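Local coordinates for endonuclease 2 (Arabidopsis thaliana, PDB 4CXP), which cleaves RNA and single-stranded DNA, and to a lesser extent double-stranded DNA, leaving 5'-phosphorylated products with the aid of divalent metal ions, at residues A[9-14]-A[36-41]; A[128-133]-A[152-157]; A[141-146]-A[225-230]. All blocks are in the same frame, centred on the assembly; numbering follows the deposited sequence.

Contact 2 is fully buried and lies in the metal centre, contact 1 is partly buried on the other side of the chain's centre, and contact 3 is a surface contact. Contacts 2 and 3 adjoin: L153 N lies 2.9 Å from I142 O, probably hydrogen-bonded, and I156 packs on V144, which ties the start of helix 153-169 to strand 143-146 and the residue before it. Contact 1 touches neither, its centre being about 22 Å from that of contact 2. The chemistry follows the setting: a disulfide and a glutamine amide join helix to loop in contact 1, two histidines share zinc next to apolar packing in contact 2, and backbone bonds with a carboxylate dominate contact 3.

Contact 1 of 3, residues A[9-14]-A[36-41]; sequences ICKIAQ and DLSSLC
C10 lies over S38 and reaches past it to C41: its CB is 3.8 Å from S38 CA, and its SG forms a disulfide with C41 SG. This bridge joins helix 3-15, the N-terminal helix of the S1/P1 nuclease fold, to C41, just after the 3-10 turn 37-39 in the loop that follows helix 19-28. Its chi3 of -91° is close to the relaxed value for a disulfide, although both cysteines are modelled in two conformers. L37 packs against the same sulfur, its CG 4.2 Å from C10 SG, and S119 of helix 111-124 lies beside C10, L37 and C41. The link borders the metal centre: C41 O is hydrogen-bonded to ND1 of H120, a zinc ligand, which would be consistent with holding that imidazole's orientation.

One helical turn beyond C10, Q14 extends with CG anti to its backbone N (chi1 -171°), which carries the amide across to the start of the turn. There Q14 OE1 accepts from L37 N at 2.9 Å (N-H...O 160°), the donor standing somewhat out of the carbonyl plane, while NE2 is hydrogen-bonded to G35 O. With both ends of the amide engaged, its flip is fixed. A water lies 2.7 Å from Q14 OE1 and accepts from S38 N, filling in between helix and turn.

K11 runs alongside S38, its CG 3.7 Å from S38 OG. In one of its two conformers K11 NZ makes a salt bridge with E175 and also reaches D36 OD2 through a second water. D36 comes just before the turn, and S38 OG donates to D36 OD1 at 2.7 Å, meeting that oxygen on its syn side, tilted out of the carboxylate plane.

Contact 2 of 3, residues A[128-133]-A[152-157]; sequences PLHVSY and NLHHIW. With ZN (zinc ion), chain F.
H130 and H154 meet at a zinc ion, bound by H130 NE2 at 2.1 Å and by H154 NE2 at 2.2 Å. The two nitrogens are 3.2 Å apart because they share the metal, not a proton, and H130 NE2 lies at the edge of the H154 ring, near its plane. The ring planes are inclined at 43°. Water 3 is a further ligand, and D158, one turn along the helix from H154, binds the same zinc.

The far nitrogens set each ring's rotation: H130 ND1 is hydrogen-bonded to H58 O and H154 ND1 to G138 O. This is one site of the three-metal centre of the S1/P1 nucleases; H58 itself binds another zinc. H154 sits in the first turn of helix 153-169, which N152 caps as OD1 accepts from H155 N at 2.9 Å.

Next to the zinc site, L129 CD1 touches both L153 CG (3.8 Å) and W157 CD1 (3.7 Å), the leucine crossing the indole at about a right angle. P128 CG rests 3.9 Å from W157 CZ3, while W157 NE1 is hydrogen-bonded to Y235 OH. Were W157 replaced by alanine, P128 and L129 would probably lose the indole they pack on, and the Y235 hydroxyl its N-H partner. On the strand side, S132 OG donates to L129 O from above the carbonyl plane.

Contact 3 of 3, residues A[141-146]-A[225-230]; sequences TIEVHW and VTEGDT
E143 O is gripped by two donors: G228 N at 2.9 Å and a water at 3.0 Å. E227 CA adds a weaker CA-H...O contact. The same residue's backbone N-H is taken by a side chain, E143 N donating to E227 OE1 at 2.9 Å in a nearly straight bond (168°) that meets the oxygen from above the carboxylate plane. E227 gets there with CG anti to the backbone N (chi1 176°) and a bend at chi2 (89°), which fold the carboxylate back alongside E143. The water on E143 O also donates to E227 OE2, closing a small ring of bonds round one residue of the strand.

G228 belongs to a type II turn, T226 to D229, and its positive phi there is one that suits glycine. The turn is closed by D229 N donating to T226 O, and D229 OD2 accepts from T226 N at 2.8 Å. Past the turn the chain straightens into strand 230-231, which pairs in parallel with strand 143-146: H145 N donates to D229 O at 2.9 Å, and the backbone of H145 also bonds to L231. H145 and T230 therefore share a face of this small mixed sheet, T230 OG1 lying 3.8 Å from H145 CB.

The apolar contacts centre on V225 CG1, which meets V144 CG1 at 3.9 Å and I142 CG2 a little farther off. V144 also packs on I156 of helix 153-169, and V225 on Y235.

Three N-H...O bonds thus join the loop leading into the outermost strand to the middle strand in a largely exposed contact, and E227, accepting both a backbone N-H and a water, is likely to favour its charged form although the E143 carboxylate is nearby.

Contact 1 of 3, residues A[9-14]-A[36-41]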
loop_
_atom_site.group_PDB
_atom_site.type_symbol
_atom_site.label_atom_id
_atom_site.label_comp_id
_atom_site.label_asym_id
_atom_site.label_seq_id
_atom_site.Cartn_x
_atom_site.Cartn_y
_atom_site.Cartn_z
ATOM N N ILE A 9 1.103 7.316 3.015
ATOM C CA ILE A 9 0.127 7.196 1.950
ATOM C C ILE A 9 -1.141 7.969 2.287
ATOM O O ILE A 9 -1.671 8.704 1.460
ATOM C CB ILE A 9 -0.138 5.702 1.661
ATOM C CG1 ILE A 9 1.087 5.117 0.941
ATOM C CG2 ILE A 9 -1.411 5.493 0.855
ATOM C CD1 ILE A 9 1.060 3.622 0.788
ATOM N N CYS A 10 -1.644 7.777 3.498
ATOM C CA CYS A 10 -2.881 8.427 3.880
ATOM C C CYS A 10 -2.729 9.938 4.065
ATOM O O CYS A 10 -3.670 10.675 3.793
ATOM C CB CYS A 10 -3.477 7.756 5.114
ATOM S SG CYS A 10 -4.281 6.199 4.671
ATOM N N LYS A 11 -1.565 10.413 4.511
ATOM C CA LYS A 11 -1.316 11.856 4.620
ATOM C C LYS A 11 -1.303 12.500 3.238
ATOM O O LYS A 11 -1.917 13.540 3.016
ATOM C CB LYS A 11 -0.009 12.131 5.357
ATOM C CG LYS A 11 -0.105 11.936 6.859
ATOM C CD LYS A 11 1.263 11.977 7.515
ATOM C CE LYS A 11 1.173 11.932 9.026
ATOM N NZ LYS A 11 0.858 13.270 9.584
ATOM N N ILE A 12 -0.624 11.862 2.290
ATOM C CA ILE A 12 -0.619 12.360 0.916
ATOM C C ILE A 12 -2.060 12.368 0.388
ATOM O O ILE A 12 -2.531 13.350 -0.189
ATOM C CB ILE A 12 0.305 11.517 0.016
ATOM C CG1 ILE A 12 1.761 11.739 0.416
ATOM C CG2 ILE A 12 0.081 11.865 -1.445
ATOM C CD1 ILE A 12 2.726 10.806 -0.267
ATOM N N ALA A 13 -2.765 11.261 0.578
ATOM C CA ALA A 13 -4.092 11.155 0.021
ATOM C C ALA A 13 -5.029 12.211 0.568
ATOM O O ALA A 13 -5.782 12.843 -0.183
ATOM C CB ALA A 13 -4.676 9.784 0.276
ATOM N N GLN A 14 -5.016 12.422 1.881
ATOM C CA GLN A 14 -6.044 13.284 2.450
ATOM C C GLN A 14 -5.876 14.721 1.958
ATOM O O GLN A 14 -6.854 15.421 1.748
ATOM C CB GLN A 14 -6.109 13.190 3.973
ATOM C CG GLN A 14 -7.322 13.920 4.553
ATOM C CD GLN A 14 -7.598 13.592 6.011
ATOM O OE1 GLN A 14 -6.726 13.085 6.722
ATOM N NE2 GLN A 14 -8.829 13.822 6.456
ATOM N N ASP A 36 -8.280 13.067 11.109
ATOM C CA ASP A 36 -7.048 12.645 10.431
ATOM C C ASP A 36 -7.155 11.193 9.980
ATOM O O ASP A 36 -7.093 10.279 10.791
ATOM C CB ASP A 36 -5.891 12.858 11.416
ATOM C CG ASP A 36 -4.537 12.555 10.844
ATOM O OD1 ASP A 36 -4.427 12.087 9.706
ATOM O OD2 ASP A 36 -3.544 12.778 11.569
ATOM N N LEU A 37 -7.292 10.989 8.680
ATOM C CA LEU A 37 -7.407 9.658 8.123
ATOM C C LEU A 37 -6.189 8.805 8.502
ATOM O O LEU A 37 -6.314 7.616 8.800
ATOM C CB LEU A 37 -7.547 9.746 6.597
ATOM C CG LEU A 37 -7.616 8.411 5.846
ATOM C CD1 LEU A 37 -8.817 7.558 6.264
ATOM C CD2 LEU A 37 -7.640 8.695 4.357
ATOM N N SER A 38 -5.004 9.406 8.465
ATOM C CA SER A 38 -3.780 8.688 8.755
ATOM C C SER A 38 -3.714 8.125 10.158
ATOM O O SER A 38 -2.997 7.178 10.380
ATOM C CB SER A 38 -2.558 9.547 8.442
ATOM O OG SER A 38 -2.300 10.504 9.434
ATOM N N SER A 39 -4.517 8.623 11.080
ATOM C CA SER A 39 -4.526 8.075 12.431
ATOM C C SER A 39 -5.145 6.682 12.492
ATOM O O SER A 39 -4.954 5.990 13.465
ATOM C CB SER A 39 -5.237 8.999 13.387
ATOM O OG SER A 39 -6.618 8.974 13.174
ATOM N N LEU A 40 -5.857 6.269 11.440
ATOM C CA LEU A 40 -6.532 4.973 11.399
ATOM C C LEU A 40 -6.134 4.118 10.190
ATOM O O LEU A 40 -6.767 3.124 9.885
ATOM C CB LEU A 40 -8.036 5.172 11.401
ATOM C CG LEU A 40 -8.601 5.553 12.763
ATOM C CD1 LEU A 40 -10.044 5.995 12.606
ATOM C CD2 LEU A 40 -8.515 4.389 13.751
ATOM N N CYS A 41 -5.049 4.484 9.536
ATOM C CA CYS A 41 -4.711 3.716 8.322
ATOM C C CYS A 41 -4.007 2.388 8.605
ATOM O O CYS A 41 -3.742 1.662 7.659
ATOM C CB CYS A 41 -3.986 4.567 7.258
ATOM S SG CYS A 41 -5.186 5.605 6.382
HETATM O O HOH W 1 -1.787 14.185 9.466
HETATM O O HOH W 2 -4.490 11.649 6.649
#

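Contact 2 of 3, residues A[128-133]-A[152-157]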
loop_
_atom_site.group_PDB
_atom_site.type_symbol
_atom_site.label_atom_id
_atom_site.label_comp_id
_atom_site.label_asym_id
_atom_site.label_seq_id
_atom_site.Cartn_x
_atom_site.Cartn_y
_atom_site.Cartn_z
ATOM N N PRO A 128 5.435 -3.829 -3.043
ATOM C CA PRO A 128 5.733 -4.895 -4.007
ATOM C C PRO A 128 5.582 -6.305 -3.461
ATOM O O PRO A 128 5.074 -7.196 -4.158
ATOM C CB PRO A 128 7.165 -4.575 -4.431
ATOM C CG PRO A 128 7.233 -3.072 -4.302
ATOM C CD PRO A 128 6.461 -2.782 -3.043
ATOM N N LEU A 129 6.043 -6.541 -2.237
ATOM C CA LEU A 129 5.975 -7.884 -1.669
ATOM C C LEU A 129 4.618 -8.267 -1.106
ATOM O O LEU A 129 4.465 -9.362 -0.621
ATOM C CB LEU A 129 7.105 -8.135 -0.685
ATOM C CG LEU A 129 8.495 -8.203 -1.318
ATOM C CD1 LEU A 129 9.552 -8.396 -0.258
ATOM C CD2 LEU A 129 8.603 -9.306 -2.342
ATOM N N HIS A 130 3.620 -7.392 -1.241
ATOM C CA HIS A 130 2.220 -7.778 -1.065
ATOM C C HIS A 130 1.593 -8.335 -2.344
ATOM O O HIS A 130 0.450 -8.745 -2.298
ATOM C CB HIS A 130 1.386 -6.622 -0.509
ATOM C CG HIS A 130 1.515 -6.478 0.971
ATOM N ND1 HIS A 130 0.447 -6.573 1.821
ATOM C CD2 HIS A 130 2.601 -6.315 1.764
ATOM C CE1 HIS A 130 0.867 -6.480 3.067
ATOM N NE2 HIS A 130 2.175 -6.320 3.066
ATOM N N VAL A 131 2.337 -8.355 -3.450
ATOM C CA VAL A 131 1.875 -8.973 -4.705
ATOM C C VAL A 131 3.080 -9.778 -5.182
ATOM O O VAL A 131 3.891 -9.328 -6.024
ATOM C CB VAL A 131 1.425 -7.956 -5.774
ATOM C CG1 VAL A 131 0.870 -8.688 -6.988
ATOM C CG2 VAL A 131 0.415 -6.981 -5.192
ATOM N N SER A 132 3.275 -10.937 -4.546
ATOM C CA SER A 132 4.487 -11.697 -4.759
ATOM C C SER A 132 4.267 -13.156 -4.439
ATOM O O SER A 132 3.114 -13.641 -4.420
ATOM C CB SER A 132 5.650 -11.044 -4.013
ATOM O OG SER A 132 5.577 -11.249 -2.636
ATOM N N TYR A 133 5.368 -13.895 -4.308
ATOM C CA TYR A 133 5.289 -15.317 -4.523
ATOM C C TYR A 133 4.658 -16.036 -3.356
ATOM O O TYR A 133 5.112 -15.935 -2.198
ATOM C CB TYR A 133 6.657 -15.932 -4.749
ATOM C CG TYR A 133 7.455 -15.451 -5.936
ATOM C CD1 TYR A 133 6.913 -14.616 -6.938
ATOM C CD2 TYR A 133 8.759 -15.879 -6.093
ATOM C CE1 TYR A 133 7.680 -14.223 -8.017
ATOM C CE2 TYR A 133 9.514 -15.491 -7.180
ATOM C CZ TYR A 133 8.974 -14.663 -8.138
ATOM O OH TYR A 133 9.748 -14.287 -9.207
ATOM N N ASN A 152 13.400 -10.491 7.918
ATOM C CA ASN A 152 12.972 -11.122 6.681
ATOM C C ASN A 152 12.723 -10.064 5.607
ATOM O O ASN A 152 12.519 -8.885 5.892
ATOM C CB ASN A 152 11.785 -12.066 6.886
ATOM C CG ASN A 152 10.502 -11.341 7.174
ATOM O OD1 ASN A 152 9.972 -10.643 6.331
ATOM N ND2 ASN A 152 9.982 -11.511 8.378
ATOM N N LEU A 153 12.758 -10.500 4.354
ATOM C CA LEU A 153 12.711 -9.568 3.245
ATOM C C LEU A 153 11.374 -8.811 3.208
ATOM O O LEU A 153 11.327 -7.633 2.863
ATOM C CB LEU A 153 12.970 -10.292 1.930
ATOM C CG LEU A 153 13.124 -9.383 0.717
ATOM C CD1 LEU A 153 14.327 -8.458 0.848
ATOM C CD2 LEU A 153 13.200 -10.220 -0.549
ATOM N N HIS A 154 10.280 -9.496 3.528
ATOM C CA HIS A 154 9.001 -8.832 3.562
ATOM C C HIS A 154 9.002 -7.644 4.536
ATOM O O HIS A 154 8.547 -6.549 4.202
ATOM C CB HIS A 154 7.878 -9.821 3.900
ATOM C CG HIS A 154 6.532 -9.207 3.780
ATOM N ND1 HIS A 154 5.731 -9.379 2.680
ATOM C CD2 HIS A 154 5.870 -8.347 4.584
ATOM C CE1 HIS A 154 4.629 -8.666 2.827
ATOM N NE2 HIS A 154 4.697 -8.012 3.973
ATOM N N HIS A 155 9.523 -7.889 5.731
ATOM C CA HIS A 155 9.585 -6.870 6.750
ATOM C C HIS A 155 10.478 -5.702 6.334
ATOM O O HIS A 155 10.208 -4.548 6.677
ATOM C CB HIS A 155 10.065 -7.491 8.073
ATOM C CG HIS A 155 9.898 -6.585 9.256
ATOM N ND1 HIS A 155 10.864 -5.706 9.695
ATOM C CD2 HIS A 155 8.848 -6.422 10.087
ATOM C CE1 HIS A 155 10.427 -5.064 10.767
ATOM N NE2 HIS A 155 9.205 -5.480 11.023
ATOM N N ILE A 156 11.543 -5.996 5.614
ATOM C CA ILE A 156 12.414 -4.936 5.110
ATOM C C ILE A 156 11.608 -3.974 4.243
ATOM O O ILE A 156 11.788 -2.758 4.340
ATOM C CB ILE A 156 13.636 -5.556 4.399
ATOM C CG1 ILE A 156 14.595 -6.117 5.468
ATOM C CG2 ILE A 156 14.328 -4.550 3.500
ATOM C CD1 ILE A 156 15.665 -7.025 4.920
ATOM N N TRP A 157 10.745 -4.507 3.374
ATOM C CA TRP A 157 9.901 -3.686 2.531
ATOM C C TRP A 157 8.744 -3.046 3.278
ATOM O O TRP A 157 8.390 -1.894 2.999
ATOM C CB TRP A 157 9.470 -4.505 1.310
ATOM C CG TRP A 157 10.576 -4.582 0.313
ATOM C CD1 TRP A 157 11.691 -5.389 0.353
ATOM C CD2 TRP A 157 10.765 -3.698 -0.801
ATOM N NE1 TRP A 157 12.523 -5.073 -0.692
ATOM C CE2 TRP A 157 11.973 -4.049 -1.415
ATOM C CE3 TRP A 157 10.010 -2.659 -1.348
ATOM C CZ2 TRP A 157 12.451 -3.389 -2.542
ATOM C CZ3 TRP A 157 10.475 -2.024 -2.472
ATOM C CH2 TRP A 157 11.686 -2.387 -3.056
HETATM ZN ZN ZN F . 3.308 -6.601 4.844
HETATM O O HOH W 3 2.540 -8.185 5.969
#

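Contact 3 of 3, residues A[141-146]-A[225-230]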
loop_
_atom_site.group_PDB
_atom_site.type_symbol
_atom_site.label_atom_id
_atom_site.label_comp_id
_atom_site.label_asym_id
_atom_site.label_seq_id
_atom_site.Cartn_x
_atom_site.Cartn_y
_atom_site.Cartn_z
ATOM N N THR A 141 9.570 -15.697 4.224
ATOM C CA THR A 141 10.440 -16.818 4.560
ATOM C C THR A 141 11.885 -16.595 4.125
ATOM O O THR A 141 12.708 -17.487 4.302
ATOM C CB THR A 141 9.929 -18.135 3.948
ATOM O OG1 THR A 141 10.063 -18.068 2.533
ATOM C CG2 THR A 141 8.485 -18.410 4.326
ATOM N N ILE A 142 12.195 -15.428 3.549
ATOM C CA ILE A 142 13.554 -15.116 3.120
ATOM C C ILE A 142 14.228 -14.363 4.263
ATOM O O ILE A 142 13.950 -13.187 4.518
ATOM C CB ILE A 142 13.570 -14.301 1.823
ATOM C CG1 ILE A 142 12.834 -15.047 0.714
ATOM C CG2 ILE A 142 15.004 -13.947 1.443
ATOM C CD1 ILE A 142 12.704 -14.254 -0.559
ATOM N N GLU A 143 15.073 -15.075 4.993
ATOM C CA GLU A 143 15.700 -14.555 6.207
ATOM C C GLU A 143 17.090 -14.033 5.865
ATOM O O GLU A 143 17.937 -14.774 5.347
ATOM C CB GLU A 143 15.777 -15.658 7.270
ATOM C CG GLU A 143 14.418 -16.012 7.872
ATOM C CD GLU A 143 13.823 -14.921 8.782
ATOM O OE1 GLU A 143 14.460 -13.874 9.047
ATOM O OE2 GLU A 143 12.691 -15.123 9.262
ATOM N N VAL A 144 17.292 -12.743 6.131
ATOM C CA VAL A 144 18.513 -12.018 5.802
ATOM C C VAL A 144 18.899 -11.185 7.020
ATOM O O VAL A 144 18.367 -11.384 8.118
ATOM C CB VAL A 144 18.325 -11.164 4.516
ATOM C CG1 VAL A 144 18.078 -12.072 3.328
ATOM C CG2 VAL A 144 17.190 -10.160 4.652
ATOM N N HIS A 145 19.841 -10.271 6.842
ATOM C CA HIS A 145 20.119 -9.246 7.833
ATOM C C HIS A 145 19.857 -7.898 7.191
ATOM O O HIS A 145 20.184 -7.681 6.020
ATOM C CB HIS A 145 21.570 -9.305 8.333
ATOM C CG HIS A 145 21.812 -10.332 9.420
ATOM N ND1 HIS A 145 21.796 -11.687 9.185
ATOM C CD2 HIS A 145 22.050 -10.195 10.749
ATOM C CE1 HIS A 145 22.037 -12.346 10.306
ATOM N NE2 HIS A 145 22.190 -11.460 11.276
ATOM N N TRP A 146 19.247 -6.996 7.958
ATOM C CA TRP A 146 19.148 -5.578 7.623
ATOM C C TRP A 146 20.218 -4.885 8.450
ATOM O O TRP A 146 20.121 -4.822 9.677
ATOM C CB TRP A 146 17.757 -5.028 7.954
ATOM C CG TRP A 146 17.612 -3.594 7.556
ATOM C CD1 TRP A 146 17.479 -2.521 8.378
ATOM C CD2 TRP A 146 17.596 -3.085 6.222
ATOM N NE1 TRP A 146 17.382 -1.370 7.638
ATOM C CE2 TRP A 146 17.449 -1.694 6.312
ATOM C CE3 TRP A 146 17.721 -3.672 4.955
ATOM C CZ2 TRP A 146 17.412 -0.885 5.195
ATOM C CZ3 TRP A 146 17.671 -2.862 3.845
ATOM C CH2 TRP A 146 17.523 -1.486 3.971
ATOM N N VAL A 225 18.842 -10.953 -3.933
ATOM C CA VAL A 225 18.750 -11.339 -2.530
ATOM C C VAL A 225 18.731 -12.852 -2.403
ATOM O O VAL A 225 17.945 -13.523 -3.061
ATOM C CB VAL A 225 17.494 -10.743 -1.867
ATOM C CG1 VAL A 225 17.437 -11.151 -0.413
ATOM C CG2 VAL A 225 17.467 -9.231 -2.005
ATOM N N THR A 226 19.597 -13.355 -1.535
ATOM C CA THR A 226 19.645 -14.752 -1.154
ATOM C C THR A 226 19.580 -14.845 0.352
ATOM O O THR A 226 20.155 -14.013 1.038
ATOM C CB THR A 226 20.960 -15.425 -1.640
ATOM O OG1 THR A 226 21.120 -15.216 -3.046
ATOM C CG2 THR A 226 20.983 -16.926 -1.330
ATOM N N GLU A 227 18.889 -15.875 0.837
ATOM C CA GLU A 227 18.848 -16.234 2.245
ATOM C C GLU A 227 20.249 -16.067 2.835
ATOM O O GLU A 227 21.219 -16.578 2.270
ATOM C CB GLU A 227 18.394 -17.703 2.372
ATOM C CG GLU A 227 18.375 -18.310 3.766
ATOM C CD GLU A 227 17.074 -18.124 4.534
ATOM O OE1 GLU A 227 16.044 -17.635 3.999
ATOM O OE2 GLU A 227 17.078 -18.503 5.723
ATOM N N GLY A 228 20.357 -15.381 3.968
ATOM C CA GLY A 228 21.634 -15.193 4.644
ATOM C C GLY A 228 22.412 -13.944 4.260
ATOM O O GLY A 228 23.397 -13.619 4.918
ATOM N N ASP A 229 21.996 -13.244 3.205
ATOM C CA ASP A 229 22.677 -12.013 2.799
ATOM C C ASP A 229 22.538 -10.926 3.858
ATOM O O ASP A 229 21.580 -10.931 4.637
ATOM C CB ASP A 229 22.090 -11.460 1.491
ATOM C CG ASP A 229 22.522 -12.215 0.243
ATOM O OD1 ASP A 229 23.433 -13.068 0.321
ATOM O OD2 ASP A 229 21.933 -11.895 -0.829
ATOM N N THR A 230 23.482 -9.991 3.850
ATOM C CA THR A 230 23.349 -8.734 4.582
ATOM C C THR A 230 22.978 -7.656 3.575
ATOM O O THR A 230 23.730 -7.359 2.644
ATOM C CB THR A 230 24.638 -8.351 5.328
ATOM O OG1 THR A 230 24.860 -9.290 6.379
ATOM C CG2 THR A 230 24.524 -6.965 5.923
HETATM O O HOH W 4 19.263 -16.792 7.073
#